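Local coordinates for initiator protein NS1 (Murine minute virus, PDB 4R94) that nicks and unwinds DNA to start and direct replication of the viral genome, its N-terminal nickase domain binding the origin and using a divalent metal ion, at residues A13-K18 / V248-Y252; S27-K31 / L149-W153; W44-E50 / K85-F90; T77-T83 / I217-P221; S154-V158 / L173-E178. One frame throughout, in Å; residues are numbered along the deposited sequence.

Interaction 1. Residues A13-K18 / V248-Y252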
# COMPACT_ATOMS: atom_id res chain seq x y z
N ALA A 13 -0.49 -16.28 11.91
CA ALA A 13 0.16 -15.07 11.42
C ALA A 13 1.57 -14.91 12.01
O ALA A 13 2.52 -14.61 11.28
CB ALA A 13 -0.70 -13.85 11.75
N THR A 14 1.69 -15.14 13.31
CA THR A 14 2.99 -15.04 13.98
C THR A 14 4.01 -16.00 13.35
O THR A 14 5.13 -15.60 13.01
CB THR A 14 2.87 -15.33 15.49
OG1 THR A 14 1.86 -14.50 16.07
CG2 THR A 14 4.21 -15.06 16.19
N ASN A 15 3.61 -17.25 13.17
CA ASN A 15 4.49 -18.26 12.57
C ASN A 15 4.89 -17.93 11.14
O ASN A 15 6.04 -18.12 10.76
CB ASN A 15 3.83 -19.64 12.63
CG ASN A 15 3.82 -20.22 14.03
OD1 ASN A 15 4.68 -19.92 14.86
ND2 ASN A 15 2.83 -21.08 14.30
N TRP A 16 3.93 -17.45 10.35
CA TRP A 16 4.20 -17.09 8.96
C TRP A 16 5.23 -15.96 8.87
O TRP A 16 6.14 -16.01 8.03
CB TRP A 16 2.88 -16.70 8.28
CG TRP A 16 2.92 -16.46 6.80
CD1 TRP A 16 2.79 -17.39 5.80
CD2 TRP A 16 3.01 -15.19 6.15
NE1 TRP A 16 2.83 -16.78 4.58
CE2 TRP A 16 2.97 -15.43 4.76
CE3 TRP A 16 3.14 -13.87 6.60
CZ2 TRP A 16 3.05 -14.40 3.82
CZ3 TRP A 16 3.22 -12.86 5.67
CH2 TRP A 16 3.18 -13.12 4.30
N LEU A 17 5.10 -14.97 9.74
CA LEU A 17 6.02 -13.84 9.73
C LEU A 17 7.39 -14.24 10.24
O LEU A 17 8.41 -13.82 9.70
CB LEU A 17 5.48 -12.67 10.55
CG LEU A 17 4.21 -11.99 10.03
CD1 LEU A 17 3.63 -11.07 11.10
CD2 LEU A 17 4.52 -11.22 8.74
N LYS A 18 7.42 -15.07 11.28
CA LYS A 18 8.70 -15.48 11.86
C LYS A 18 9.51 -16.32 10.87
O LYS A 18 10.73 -16.21 10.80
CB LYS A 18 8.48 -16.25 13.17
CG LYS A 18 9.70 -16.26 14.07
CD LYS A 18 10.02 -14.85 14.57
CE LYS A 18 11.20 -14.84 15.51
NZ LYS A 18 11.43 -13.50 16.12
N VAL A 248 0.20 -10.48 18.00
CA VAL A 248 1.20 -11.03 17.08
C VAL A 248 2.61 -10.49 17.35
O VAL A 248 3.57 -11.25 17.37
CB VAL A 248 0.82 -10.75 15.60
CG1 VAL A 248 1.97 -11.16 14.68
CG2 VAL A 248 -0.45 -11.52 15.26
N SER A 249 2.74 -9.18 17.54
CA SER A 249 4.03 -8.58 17.85
C SER A 249 4.60 -9.18 19.13
O SER A 249 5.78 -9.51 19.19
CB SER A 249 3.90 -7.06 18.01
OG SER A 249 3.47 -6.48 16.79
N LYS A 250 3.74 -9.33 20.13
CA LYS A 250 4.15 -9.84 21.44
C LYS A 250 4.66 -11.28 21.32
O LYS A 250 5.72 -11.62 21.87
CB LYS A 250 2.98 -9.75 22.43
CG LYS A 250 3.28 -10.29 23.82
CD LYS A 250 2.01 -10.31 24.67
CE LYS A 250 2.28 -10.86 26.06
NZ LYS A 250 3.27 -10.02 26.80
N LEU A 251 3.93 -12.11 20.59
CA LEU A 251 4.32 -13.50 20.40
C LEU A 251 5.57 -13.63 19.52
O LEU A 251 6.35 -14.57 19.65
CB LEU A 251 3.17 -14.30 19.78
CG LEU A 251 1.98 -14.56 20.71
CD1 LEU A 251 0.86 -15.28 19.98
CD2 LEU A 251 2.43 -15.35 21.92
N TYR A 252 5.74 -12.69 18.60
CA TYR A 252 6.82 -12.76 17.63
C TYR A 252 8.15 -12.58 18.34
O TYR A 252 9.16 -13.14 17.92
CB TYR A 252 6.62 -11.69 16.56
CG TYR A 252 7.59 -11.67 15.39
CD1 TYR A 252 8.79 -10.97 15.47
CD2 TYR A 252 7.27 -12.28 14.18
CE1 TYR A 252 9.67 -10.92 14.40
CE2 TYR A 252 8.13 -12.23 13.11
CZ TYR A 252 9.32 -11.54 13.22
OH TYR A 252 10.17 -11.49 12.14

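Interaction 2. Residues S27-K31 / L149-W153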
# COMPACT_ATOMS: atom_id res chain seq x y z
N SER A 27 11.18 -1.85 -0.07
CA SER A 27 10.19 -1.06 0.63
C SER A 27 9.76 0.09 -0.28
O SER A 27 10.60 0.90 -0.69
CB SER A 27 10.75 -0.53 1.95
OG SER A 27 9.91 0.47 2.51
N PHE A 28 8.48 0.11 -0.64
CA PHE A 28 7.91 1.19 -1.44
C PHE A 28 6.83 1.95 -0.68
O PHE A 28 6.20 1.41 0.23
CB PHE A 28 7.26 0.66 -2.73
CG PHE A 28 8.20 -0.07 -3.64
CD1 PHE A 28 9.06 0.63 -4.48
CD2 PHE A 28 8.21 -1.46 -3.69
CE1 PHE A 28 9.90 -0.02 -5.34
CE2 PHE A 28 9.07 -2.13 -4.55
CZ PHE A 28 9.93 -1.41 -5.36
N VAL A 29 6.60 3.20 -1.06
CA VAL A 29 5.39 3.91 -0.64
C VAL A 29 4.67 4.42 -1.88
O VAL A 29 5.26 5.05 -2.75
CB VAL A 29 5.70 5.08 0.31
CG1 VAL A 29 4.44 5.83 0.66
CG2 VAL A 29 6.35 4.55 1.59
N PHE A 30 3.38 4.09 -1.96
CA PHE A 30 2.49 4.60 -2.99
C PHE A 30 1.77 5.78 -2.39
O PHE A 30 1.23 5.69 -1.28
CB PHE A 30 1.49 3.53 -3.45
CG PHE A 30 2.09 2.44 -4.32
CD1 PHE A 30 2.95 1.49 -3.80
CD2 PHE A 30 1.74 2.36 -5.67
CE1 PHE A 30 3.48 0.48 -4.60
CE2 PHE A 30 2.25 1.36 -6.48
CZ PHE A 30 3.12 0.42 -5.96
N LYS A 31 1.76 6.90 -3.10
CA LYS A 31 1.06 8.06 -2.56
C LYS A 31 0.44 8.90 -3.65
O LYS A 31 0.51 8.56 -4.83
CB LYS A 31 2.02 8.92 -1.73
CG LYS A 31 3.13 9.53 -2.55
CD LYS A 31 4.17 10.15 -1.62
CE LYS A 31 5.41 10.56 -2.39
NZ LYS A 31 6.49 10.99 -1.44
N LEU A 149 6.73 0.62 -11.37
CA LEU A 149 5.59 0.80 -10.50
C LEU A 149 5.01 2.21 -10.65
O LEU A 149 3.80 2.36 -10.65
CB LEU A 149 5.96 0.53 -9.03
CG LEU A 149 6.12 -0.95 -8.66
CD1 LEU A 149 6.55 -1.06 -7.20
CD2 LEU A 149 4.85 -1.80 -8.94
N ASN A 150 5.87 3.22 -10.77
CA ASN A 150 5.37 4.58 -10.90
C ASN A 150 4.68 4.77 -12.25
O ASN A 150 3.70 5.50 -12.34
CB ASN A 150 6.50 5.61 -10.74
CG ASN A 150 6.02 6.92 -10.13
OD1 ASN A 150 6.76 7.58 -9.43
ND2 ASN A 150 4.78 7.29 -10.39
N VAL A 151 5.17 4.10 -13.29
CA VAL A 151 4.47 4.14 -14.59
C VAL A 151 3.04 3.61 -14.46
O VAL A 151 2.08 4.29 -14.85
CB VAL A 151 5.20 3.32 -15.67
CG1 VAL A 151 4.31 3.18 -16.93
CG2 VAL A 151 6.52 4.00 -16.01
N TYR A 152 2.88 2.43 -13.89
CA TYR A 152 1.54 1.84 -13.78
C TYR A 152 0.65 2.60 -12.80
O TYR A 152 -0.55 2.76 -13.05
CB TYR A 152 1.63 0.37 -13.39
CG TYR A 152 2.18 -0.50 -14.51
CD1 TYR A 152 1.54 -0.54 -15.75
CD2 TYR A 152 3.32 -1.25 -14.32
CE1 TYR A 152 2.05 -1.32 -16.78
CE2 TYR A 152 3.84 -2.02 -15.34
CZ TYR A 152 3.20 -2.05 -16.56
OH TYR A 152 3.73 -2.84 -17.57
N TRP A 153 1.25 3.12 -11.73
CA TRP A 153 0.49 3.87 -10.72
C TRP A 153 -0.07 5.15 -11.34
O TRP A 153 -1.27 5.45 -11.19
CB TRP A 153 1.41 4.17 -9.52
CG TRP A 153 0.82 4.95 -8.37
CD1 TRP A 153 1.34 6.10 -7.82
CD2 TRP A 153 -0.32 4.61 -7.57
NE1 TRP A 153 0.58 6.50 -6.74
CE2 TRP A 153 -0.46 5.61 -6.58
CE3 TRP A 153 -1.26 3.56 -7.60
CZ2 TRP A 153 -1.48 5.60 -5.63
CZ3 TRP A 153 -2.27 3.55 -6.65
CH2 TRP A 153 -2.39 4.57 -5.69

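Interaction 3. Residues W44-E50 / K85-F90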
# COMPACT_ATOMS: atom_id res chain seq x y z
N TRP A 44 -6.55 14.10 -2.59
CA TRP A 44 -6.10 12.74 -2.32
C TRP A 44 -7.20 11.73 -2.66
O TRP A 44 -6.91 10.58 -3.04
CB TRP A 44 -5.67 12.60 -0.87
CG TRP A 44 -6.80 12.33 0.08
CD1 TRP A 44 -7.53 13.26 0.77
CD2 TRP A 44 -7.31 11.05 0.47
NE1 TRP A 44 -8.48 12.63 1.55
CE2 TRP A 44 -8.35 11.27 1.39
CE3 TRP A 44 -6.98 9.73 0.13
CZ2 TRP A 44 -9.08 10.23 1.96
CZ3 TRP A 44 -7.70 8.70 0.70
CH2 TRP A 44 -8.74 8.95 1.60
N ASN A 45 -8.45 12.17 -2.53
CA ASN A 45 -9.59 11.30 -2.71
C ASN A 45 -10.39 11.64 -3.97
O ASN A 45 -11.60 11.47 -4.01
CB ASN A 45 -10.49 11.34 -1.47
CG ASN A 45 -10.96 12.75 -1.12
OD1 ASN A 45 -10.80 13.68 -1.91
ND2 ASN A 45 -11.58 12.89 0.05
N SER A 46 -9.70 12.11 -5.01
CA SER A 46 -10.36 12.42 -6.26
C SER A 46 -10.20 11.31 -7.28
O SER A 46 -10.18 11.56 -8.48
CB SER A 46 -9.81 13.73 -6.85
OG SER A 46 -10.09 14.83 -6.00
N TYR A 47 -10.11 10.07 -6.80
CA TYR A 47 -9.85 8.91 -7.67
C TYR A 47 -10.86 7.80 -7.40
O TYR A 47 -10.49 6.64 -7.18
CB TYR A 47 -8.41 8.42 -7.45
CG TYR A 47 -7.38 9.49 -7.71
CD1 TYR A 47 -6.89 9.70 -9.00
CD2 TYR A 47 -6.90 10.29 -6.68
CE1 TYR A 47 -5.95 10.69 -9.26
CE2 TYR A 47 -5.94 11.27 -6.93
CZ TYR A 47 -5.48 11.46 -8.22
OH TYR A 47 -4.53 12.44 -8.48
N LYS A 48 -12.14 8.15 -7.45
CA LYS A 48 -13.16 7.24 -6.96
C LYS A 48 -13.97 6.58 -8.08
O LYS A 48 -15.05 6.05 -7.82
CB LYS A 48 -14.09 7.98 -5.99
CG LYS A 48 -13.34 8.48 -4.74
CD LYS A 48 -14.27 9.10 -3.70
CE LYS A 48 -15.16 10.18 -4.29
NZ LYS A 48 -14.41 11.36 -4.81
N LYS A 49 -13.46 6.59 -9.30
CA LYS A 49 -14.06 5.73 -10.33
C LYS A 49 -13.81 4.27 -9.95
O LYS A 49 -12.70 3.89 -9.55
CB LYS A 49 -13.48 6.01 -11.71
CG LYS A 49 -13.87 7.33 -12.32
CD LYS A 49 -13.52 7.34 -13.80
CE LYS A 49 -14.05 8.58 -14.50
NZ LYS A 49 -13.58 8.66 -15.92
N GLU A 50 -14.86 3.46 -10.04
CA GLU A 50 -14.69 2.03 -9.89
C GLU A 50 -14.64 1.43 -11.28
O GLU A 50 -15.65 1.32 -11.97
CB GLU A 50 -15.81 1.42 -9.05
CG GLU A 50 -15.74 1.81 -7.57
CD GLU A 50 -16.96 1.35 -6.79
OE1 GLU A 50 -16.95 0.20 -6.30
OE2 GLU A 50 -17.92 2.14 -6.68
N LYS A 85 -14.14 4.11 0.93
CA LYS A 85 -14.25 3.77 -0.48
C LYS A 85 -12.96 4.05 -1.23
O LYS A 85 -12.50 3.22 -2.04
CB LYS A 85 -15.39 4.54 -1.13
CG LYS A 85 -15.75 4.01 -2.50
CD LYS A 85 -17.22 4.22 -2.78
CE LYS A 85 -17.73 3.23 -3.81
NZ LYS A 85 -17.92 1.85 -3.27
N GLN A 86 -12.36 5.21 -0.99
CA GLN A 86 -11.15 5.55 -1.72
C GLN A 86 -10.01 4.63 -1.34
O GLN A 86 -9.21 4.24 -2.21
CB GLN A 86 -10.78 7.01 -1.51
CG GLN A 86 -9.50 7.44 -2.25
CD GLN A 86 -9.70 7.48 -3.76
OE1 GLN A 86 -10.05 8.52 -4.32
NE2 GLN A 86 -9.48 6.34 -4.43
N VAL A 87 -9.91 4.28 -0.05
CA VAL A 87 -8.84 3.37 0.39
C VAL A 87 -9.01 1.99 -0.26
O VAL A 87 -8.02 1.37 -0.68
CB VAL A 87 -8.79 3.24 1.91
CG1 VAL A 87 -7.89 2.10 2.33
CG2 VAL A 87 -8.31 4.56 2.53
N PHE A 88 -10.25 1.52 -0.37
CA PHE A 88 -10.51 0.23 -1.02
C PHE A 88 -10.10 0.26 -2.49
O PHE A 88 -9.46 -0.67 -3.00
CB PHE A 88 -11.98 -0.17 -0.92
CG PHE A 88 -12.48 -0.31 0.48
CD1 PHE A 88 -11.59 -0.55 1.53
CD2 PHE A 88 -13.83 -0.20 0.76
CE1 PHE A 88 -12.05 -0.67 2.82
CE2 PHE A 88 -14.30 -0.33 2.06
CZ PHE A 88 -13.41 -0.56 3.08
N ILE A 89 -10.48 1.34 -3.17
CA ILE A 89 -10.05 1.53 -4.55
C ILE A 89 -8.52 1.57 -4.63
O ILE A 89 -7.95 0.90 -5.47
CB ILE A 89 -10.65 2.81 -5.13
CG1 ILE A 89 -12.17 2.60 -5.33
CG2 ILE A 89 -9.97 3.17 -6.46
CD1 ILE A 89 -12.93 3.86 -5.70
N PHE A 90 -7.86 2.34 -3.78
CA PHE A 90 -6.40 2.41 -3.88
C PHE A 90 -5.76 1.04 -3.61
O PHE A 90 -4.75 0.70 -4.23
CB PHE A 90 -5.83 3.45 -2.92
CG PHE A 90 -5.97 4.86 -3.38
CD1 PHE A 90 -5.97 5.18 -4.74
CD2 PHE A 90 -6.08 5.89 -2.46
CE1 PHE A 90 -6.10 6.51 -5.17
CE2 PHE A 90 -6.18 7.21 -2.88
CZ PHE A 90 -6.20 7.52 -4.23

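Interaction 4. Residues T77-T83 / I217-P221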
# COMPACT_ATOMS: atom_id res chain seq x y z
N THR A 77 -17.09 2.71 14.91
CA THR A 77 -16.20 3.27 13.91
C THR A 77 -16.91 4.40 13.18
O THR A 77 -18.04 4.23 12.74
CB THR A 77 -15.73 2.21 12.90
OG1 THR A 77 -15.63 0.93 13.55
CG2 THR A 77 -14.39 2.59 12.31
N THR A 78 -16.27 5.55 13.07
CA THR A 78 -16.88 6.68 12.37
C THR A 78 -16.01 7.21 11.24
O THR A 78 -16.00 8.41 10.97
CB THR A 78 -17.18 7.86 13.34
OG1 THR A 78 -15.99 8.22 14.05
CG2 THR A 78 -18.27 7.47 14.34
N VAL A 79 -15.27 6.33 10.57
CA VAL A 79 -14.50 6.75 9.40
C VAL A 79 -15.47 7.11 8.27
O VAL A 79 -16.41 6.36 8.02
CB VAL A 79 -13.54 5.64 8.92
CG1 VAL A 79 -12.79 6.09 7.67
CG2 VAL A 79 -12.55 5.27 10.03
N ASP A 80 -15.23 8.25 7.61
CA ASP A 80 -16.06 8.68 6.48
C ASP A 80 -16.22 7.59 5.44
O ASP A 80 -15.29 6.85 5.13
CB ASP A 80 -15.46 9.93 5.80
CG ASP A 80 -15.61 11.19 6.62
OD1 ASP A 80 -16.34 11.17 7.64
OD2 ASP A 80 -15.00 12.22 6.24
N GLU A 81 -17.42 7.49 4.88
CA GLU A 81 -17.68 6.52 3.83
C GLU A 81 -16.82 6.78 2.60
O GLU A 81 -16.34 5.83 1.98
CB GLU A 81 -19.16 6.55 3.45
CG GLU A 81 -20.05 6.05 4.57
CD GLU A 81 -19.64 4.68 5.06
OE1 GLU A 81 -19.45 3.78 4.21
OE2 GLU A 81 -19.48 4.50 6.29
N MET A 82 -16.61 8.05 2.26
CA MET A 82 -15.81 8.41 1.09
C MET A 82 -14.37 7.96 1.28
O MET A 82 -13.70 7.54 0.33
CB MET A 82 -15.85 9.92 0.82
CG MET A 82 -14.93 10.37 -0.32
SD MET A 82 -15.18 12.07 -0.89
CE MET A 82 -16.90 12.03 -1.36
N THR A 83 -13.89 8.06 2.51
CA THR A 83 -12.52 7.70 2.84
C THR A 83 -12.31 6.20 2.70
O THR A 83 -11.35 5.75 2.05
CB THR A 83 -12.18 8.18 4.25
OG1 THR A 83 -12.06 9.62 4.24
CG2 THR A 83 -10.85 7.59 4.73
N ILE A 217 -7.08 3.51 12.67
CA ILE A 217 -7.90 4.68 12.39
C ILE A 217 -9.39 4.34 12.54
O ILE A 217 -9.90 3.42 11.91
CB ILE A 217 -7.63 5.23 10.98
CG1 ILE A 217 -6.19 5.75 10.89
CG2 ILE A 217 -8.67 6.30 10.60
CD1 ILE A 217 -5.75 6.03 9.46
N SER A 218 -10.08 5.11 13.38
CA SER A 218 -11.49 4.83 13.66
C SER A 218 -12.37 6.07 13.52
O SER A 218 -13.57 6.01 13.77
CB SER A 218 -11.64 4.26 15.07
OG SER A 218 -11.03 5.14 16.00
N THR A 219 -11.76 7.18 13.12
CA THR A 219 -12.45 8.46 13.05
C THR A 219 -12.11 9.21 11.78
O THR A 219 -11.10 8.93 11.13
CB THR A 219 -12.09 9.36 14.26
OG1 THR A 219 -10.70 9.69 14.20
CG2 THR A 219 -12.38 8.66 15.58
N SER A 220 -12.95 10.18 11.43
CA SER A 220 -12.56 11.19 10.46
C SER A 220 -12.64 12.55 11.15
O SER A 220 -13.67 12.89 11.74
CB SER A 220 -13.45 11.14 9.22
OG SER A 220 -13.18 9.99 8.44
N PRO A 221 -11.55 13.34 11.10
CA PRO A 221 -10.27 13.09 10.44
C PRO A 221 -9.47 11.97 11.11
O PRO A 221 -9.56 11.81 12.32
CB PRO A 221 -9.52 14.43 10.57
CG PRO A 221 -10.56 15.42 11.04
CD PRO A 221 -11.54 14.62 11.82
O HOH W 1 -15.18 10.64 13.45
O HOH W 2 -11.27 10.99 6.62

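Interaction 5. Residues S154-V158 / L173-E178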
# COMPACT_ATOMS: atom_id res chain seq x y z
N SER A 154 0.77 5.88 -12.06
CA SER A 154 0.32 7.13 -12.67
C SER A 154 -0.74 6.82 -13.72
O SER A 154 -1.75 7.52 -13.82
CB SER A 154 1.49 7.89 -13.28
OG SER A 154 2.12 7.14 -14.31
N ARG A 155 -0.53 5.75 -14.47
CA ARG A 155 -1.50 5.34 -15.48
C ARG A 155 -2.85 5.02 -14.88
O ARG A 155 -3.88 5.49 -15.39
CB ARG A 155 -0.98 4.13 -16.26
CG ARG A 155 0.02 4.54 -17.32
CD ARG A 155 0.61 3.35 -18.02
NE ARG A 155 -0.39 2.69 -18.87
CZ ARG A 155 -0.15 1.58 -19.57
NH1 ARG A 155 1.04 1.02 -19.53
NH2 ARG A 155 -1.12 1.05 -20.31
N TRP A 156 -2.86 4.21 -13.82
CA TRP A 156 -4.12 3.84 -13.19
C TRP A 156 -4.80 5.00 -12.49
O TRP A 156 -6.02 5.13 -12.55
CB TRP A 156 -3.91 2.69 -12.20
CG TRP A 156 -3.91 1.37 -12.88
CD1 TRP A 156 -2.84 0.54 -13.06
CD2 TRP A 156 -5.01 0.75 -13.55
NE1 TRP A 156 -3.22 -0.58 -13.76
CE2 TRP A 156 -4.55 -0.47 -14.08
CE3 TRP A 156 -6.35 1.10 -13.73
CZ2 TRP A 156 -5.38 -1.34 -14.79
CZ3 TRP A 156 -7.18 0.23 -14.44
CH2 TRP A 156 -6.69 -0.98 -14.95
N LEU A 157 -4.03 5.86 -11.83
CA LEU A 157 -4.63 7.03 -11.20
C LEU A 157 -5.36 7.91 -12.20
O LEU A 157 -6.47 8.38 -11.93
CB LEU A 157 -3.57 7.86 -10.47
CG LEU A 157 -3.04 7.25 -9.18
CD1 LEU A 157 -1.94 8.14 -8.62
CD2 LEU A 157 -4.14 7.07 -8.11
N VAL A 158 -4.76 8.14 -13.36
CA VAL A 158 -5.42 9.00 -14.35
C VAL A 158 -6.69 8.33 -14.87
O VAL A 158 -7.68 8.99 -15.18
CB VAL A 158 -4.44 9.35 -15.50
CG1 VAL A 158 -5.18 9.95 -16.70
CG2 VAL A 158 -3.31 10.29 -14.96
N LEU A 173 -1.46 15.52 -15.53
CA LEU A 173 -1.58 14.79 -14.27
C LEU A 173 -0.69 13.56 -14.31
O LEU A 173 0.01 13.25 -13.35
CB LEU A 173 -3.04 14.40 -14.00
CG LEU A 173 -3.31 13.59 -12.74
CD1 LEU A 173 -2.77 14.33 -11.52
CD2 LEU A 173 -4.78 13.32 -12.59
N ARG A 174 -0.70 12.87 -15.45
CA ARG A 174 0.13 11.69 -15.65
C ARG A 174 1.61 12.04 -15.45
O ARG A 174 2.34 11.32 -14.75
CB ARG A 174 -0.13 11.12 -17.06
CG ARG A 174 0.84 10.03 -17.49
CD ARG A 174 0.46 8.67 -16.92
NE ARG A 174 1.61 7.78 -17.00
CZ ARG A 174 1.93 7.09 -18.09
NH1 ARG A 174 1.15 7.16 -19.16
NH2 ARG A 174 3.00 6.31 -18.10
N GLU A 175 2.07 13.16 -16.02
CA GLU A 175 3.48 13.50 -15.89
C GLU A 175 3.83 14.05 -14.49
O GLU A 175 4.95 13.85 -14.03
CB GLU A 175 3.94 14.47 -16.99
CG GLU A 175 3.20 15.78 -17.10
CD GLU A 175 3.63 16.57 -18.34
OE1 GLU A 175 3.51 17.82 -18.34
OE2 GLU A 175 4.09 15.94 -19.32
N ILE A 176 2.89 14.69 -13.81
CA ILE A 176 3.12 15.12 -12.43
C ILE A 176 3.34 13.90 -11.54
O ILE A 176 4.29 13.87 -10.76
CB ILE A 176 1.94 15.94 -11.87
CG1 ILE A 176 1.91 17.32 -12.53
CG2 ILE A 176 2.07 16.10 -10.36
CD1 ILE A 176 0.64 18.10 -12.23
N ALA A 177 2.49 12.89 -11.69
CA ALA A 177 2.59 11.71 -10.83
C ALA A 177 3.92 10.97 -11.03
O ALA A 177 4.44 10.35 -10.09
CB ALA A 177 1.42 10.78 -11.08
N GLU A 178 4.48 11.06 -12.24
CA GLU A 178 5.76 10.42 -12.52
C GLU A 178 6.96 11.28 -12.11
O GLU A 178 7.88 10.80 -11.44
CB GLU A 178 5.86 10.10 -14.00
CG GLU A 178 4.80 9.14 -14.46
CD GLU A 178 5.32 8.14 -15.46
OE1 GLU A 178 6.51 8.25 -15.84
OE2 GLU A 178 4.55 7.25 -15.87

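Interaction 1. Residues A13-K18 / V248-Y252
The ring of Y252 carries the side chain of K18 over one face. CD of K18 sits above the middle of the ring, 3.6 Å from its centroid, in a CH-pi contact. NZ of K18 lies over the same face, 4.0 Å from the centroid and 28° off the ring normal, which makes a cation-pi pair. At the ring edge, in plane, CE2 of Y252 meets the backbone C of L17 at 3.6 Å. The bend of K18 at chi2 (66°) folds its chain back over the ring. Its ammonium group then reaches the backbone, with NZ of K18 bonded to O of Y252 at 2.9 Å. Here helix 8-19, near the N-terminus, packs on helix 242-252, the last helix of this chain. Their short segments cross at -54°, with axes 9.3 Å apart. T14 fits between V248, L251 and Y252. Its CG2 lies 3.8 Å from CB of L251, while OG1 is bonded back to O of V10 in its own helix. CD1 of L17 packs on CG1 of V248 at 3.9 Å. Beyond the contact, OH of Y252 bonds OD1 of N205, on the helix that also carries the nuclease tyrosine Y210.

Interaction 2. Residues S27-K31 / L149-W153
W153 reaches from helix 142-160 to strand 24-31, where the helix packs on the antiparallel sheet of the nickase domain. The sheet also carries the metal ligands E119, H127 and H129. CB of W153 leaves the helix toward the strand, and CG stands anti to the backbone N (chi1 179°), which carries the indole across to F30 and K31. CG then lies 3.9 Å from CD2 of F30. Next, CD2 of W153 comes to 3.6 Å from the same CD2 of F30, which sits over the indole face toward its rim. The two rings form an edge-to-face pair: the edge of F30 points at the face of W153, with the planes at 89°. Farther out, CE3 also borders CD2 of F30. One turn earlier in the helix, L149 packs on both phenylalanines. Its CD1 stands over the centre of the F28 ring, 3.7 Å from the centroid. CD1 also lies 3.9 Å from CZ of F30. The indole N-H is spent on the strand backbone. NE1 of W153 bonds O of K31 at 2.8 Å, with an N-H...O angle of 159° and the oxygen almost exactly in the indole plane.

Interaction 3. Residues W44-E50 / K85-F90
Two hydrogen bonds join the amide of Q86 to the backbone of Y47. N of Y47 donates its N-H to OE1 of Q86 at 2.9 Å, in the carbonyl plane of the amide. NE2 of Q86 returns a bond to O of Y47 at 2.9 Å, from well above that carbonyl's plane. Both ends of the amide are thus used, which fixes its rotation. A turn about the CB-CG bond of Q86 (chi2 69°) swings the amide to the loop. In this way the loop after strand 40-42 is pinned to helix 81-104 of the nickase domain. The charged pair is looser: OE2 of E50 lies 3.4 Å from NZ of K85, and OE1 of E50 is bonded to Q60 of helix 54-70. The apolar contacts flank the amide. CZ3 of W44 touches CG of Q86 at 3.7 Å. CZ of F90 meets CD2 of Y47 at 3.8 Å, with the rings oblique. CD1 of I89 packs on CA of K48 at 3.6 Å.

Interaction 4. Residues T77-T83 / I217-P221
The hydroxyl of S220 accepts the backbone N-H of D80 in a nearly straight bond: N of D80 to OG of S220 is 2.8 Å, with an angle of 174°. S220 has OG beside its backbone N (chi1 -71°), where it faces D80. The same OG is linked through a water to OG1 of T83, in the first turn of helix 81-104. D80 holds the N-cap position of that helix, though its carboxylate does not cap the helix. At the other end of the contact, N of T78 donates to O of S218 at 2.8 Å and 166°. A second water, 2.6 Å from OG1 of T78, accepts the N-H of S220. The contact joins the loop leading into helix 81-104 to the loop between helix 203-211 and strand 227-232. V79 lies between the two polar ends, with CG2 3.6 Å from C of S218 and 4.1 Å from CG2 of I217. O of I217 is buried here without a polar partner. The two loops are held chiefly by backbone groups, small hydroxyls and water, without a salt bridge.

Interaction 5. Residues S154-V158 / L173-E178
OG of S154 is gripped by several groups. NE of R174 donates to it at 2.8 Å, with the oxygen 23° out of the guanidinium plane. Its single proton can serve O of N150 or O of V151 in its own helix. OE2 of E178 lies 2.9 Å from OG of S154. That carboxylate oxygen is held in turn by R174, whose NH2 bonds OE2 of E178 at 2.9 Å in a salt bridge. R174 doubles back at chi2 (82°), which places its guanidinium beside S154. CG of R155 lies over one face of this group, 3.3 Å from CZ of R174. The frame is a pair of neighbouring helices, 142-160 and 167-179, joined by a short connection. Their short segments run roughly antiparallel, at 141°, with axes 9.0 Å apart. Small side chains allow a close approach at S154 and A177, whose CB atoms touch at 3.6 Å. One turn along, CG2 of V158 packs on CG of L173 at 4.0 Å. The chemistry suggests that the carboxylate of E178 partly balances the charge of R174 and keeps NE directed at the serine, adding a polar tie between the helices at this hydroxyl.

How the interactions relate
Interaction 1 joins the two ends of the nickase domain, and the other four are nested within the loop it closes. It stands apart, its centre 27 to 37 Å from theirs. Interactions 2, 3 and 5 form a connected group with centres 11 to 16 Å apart. Interactions 2 and 5 share helix 142-160, which packs on the sheet in one and on helix 167-179 in the other. F90 links interaction 3 to W153 and L157 of that helix. Interactions 3 and 4 share helix 81-104, with centres 14 Å apart. Along the chain, interaction 4 crosses both 2 and 3. Interactions 2 to 5 thus join helices and loops on and beside the metal-binding sheet.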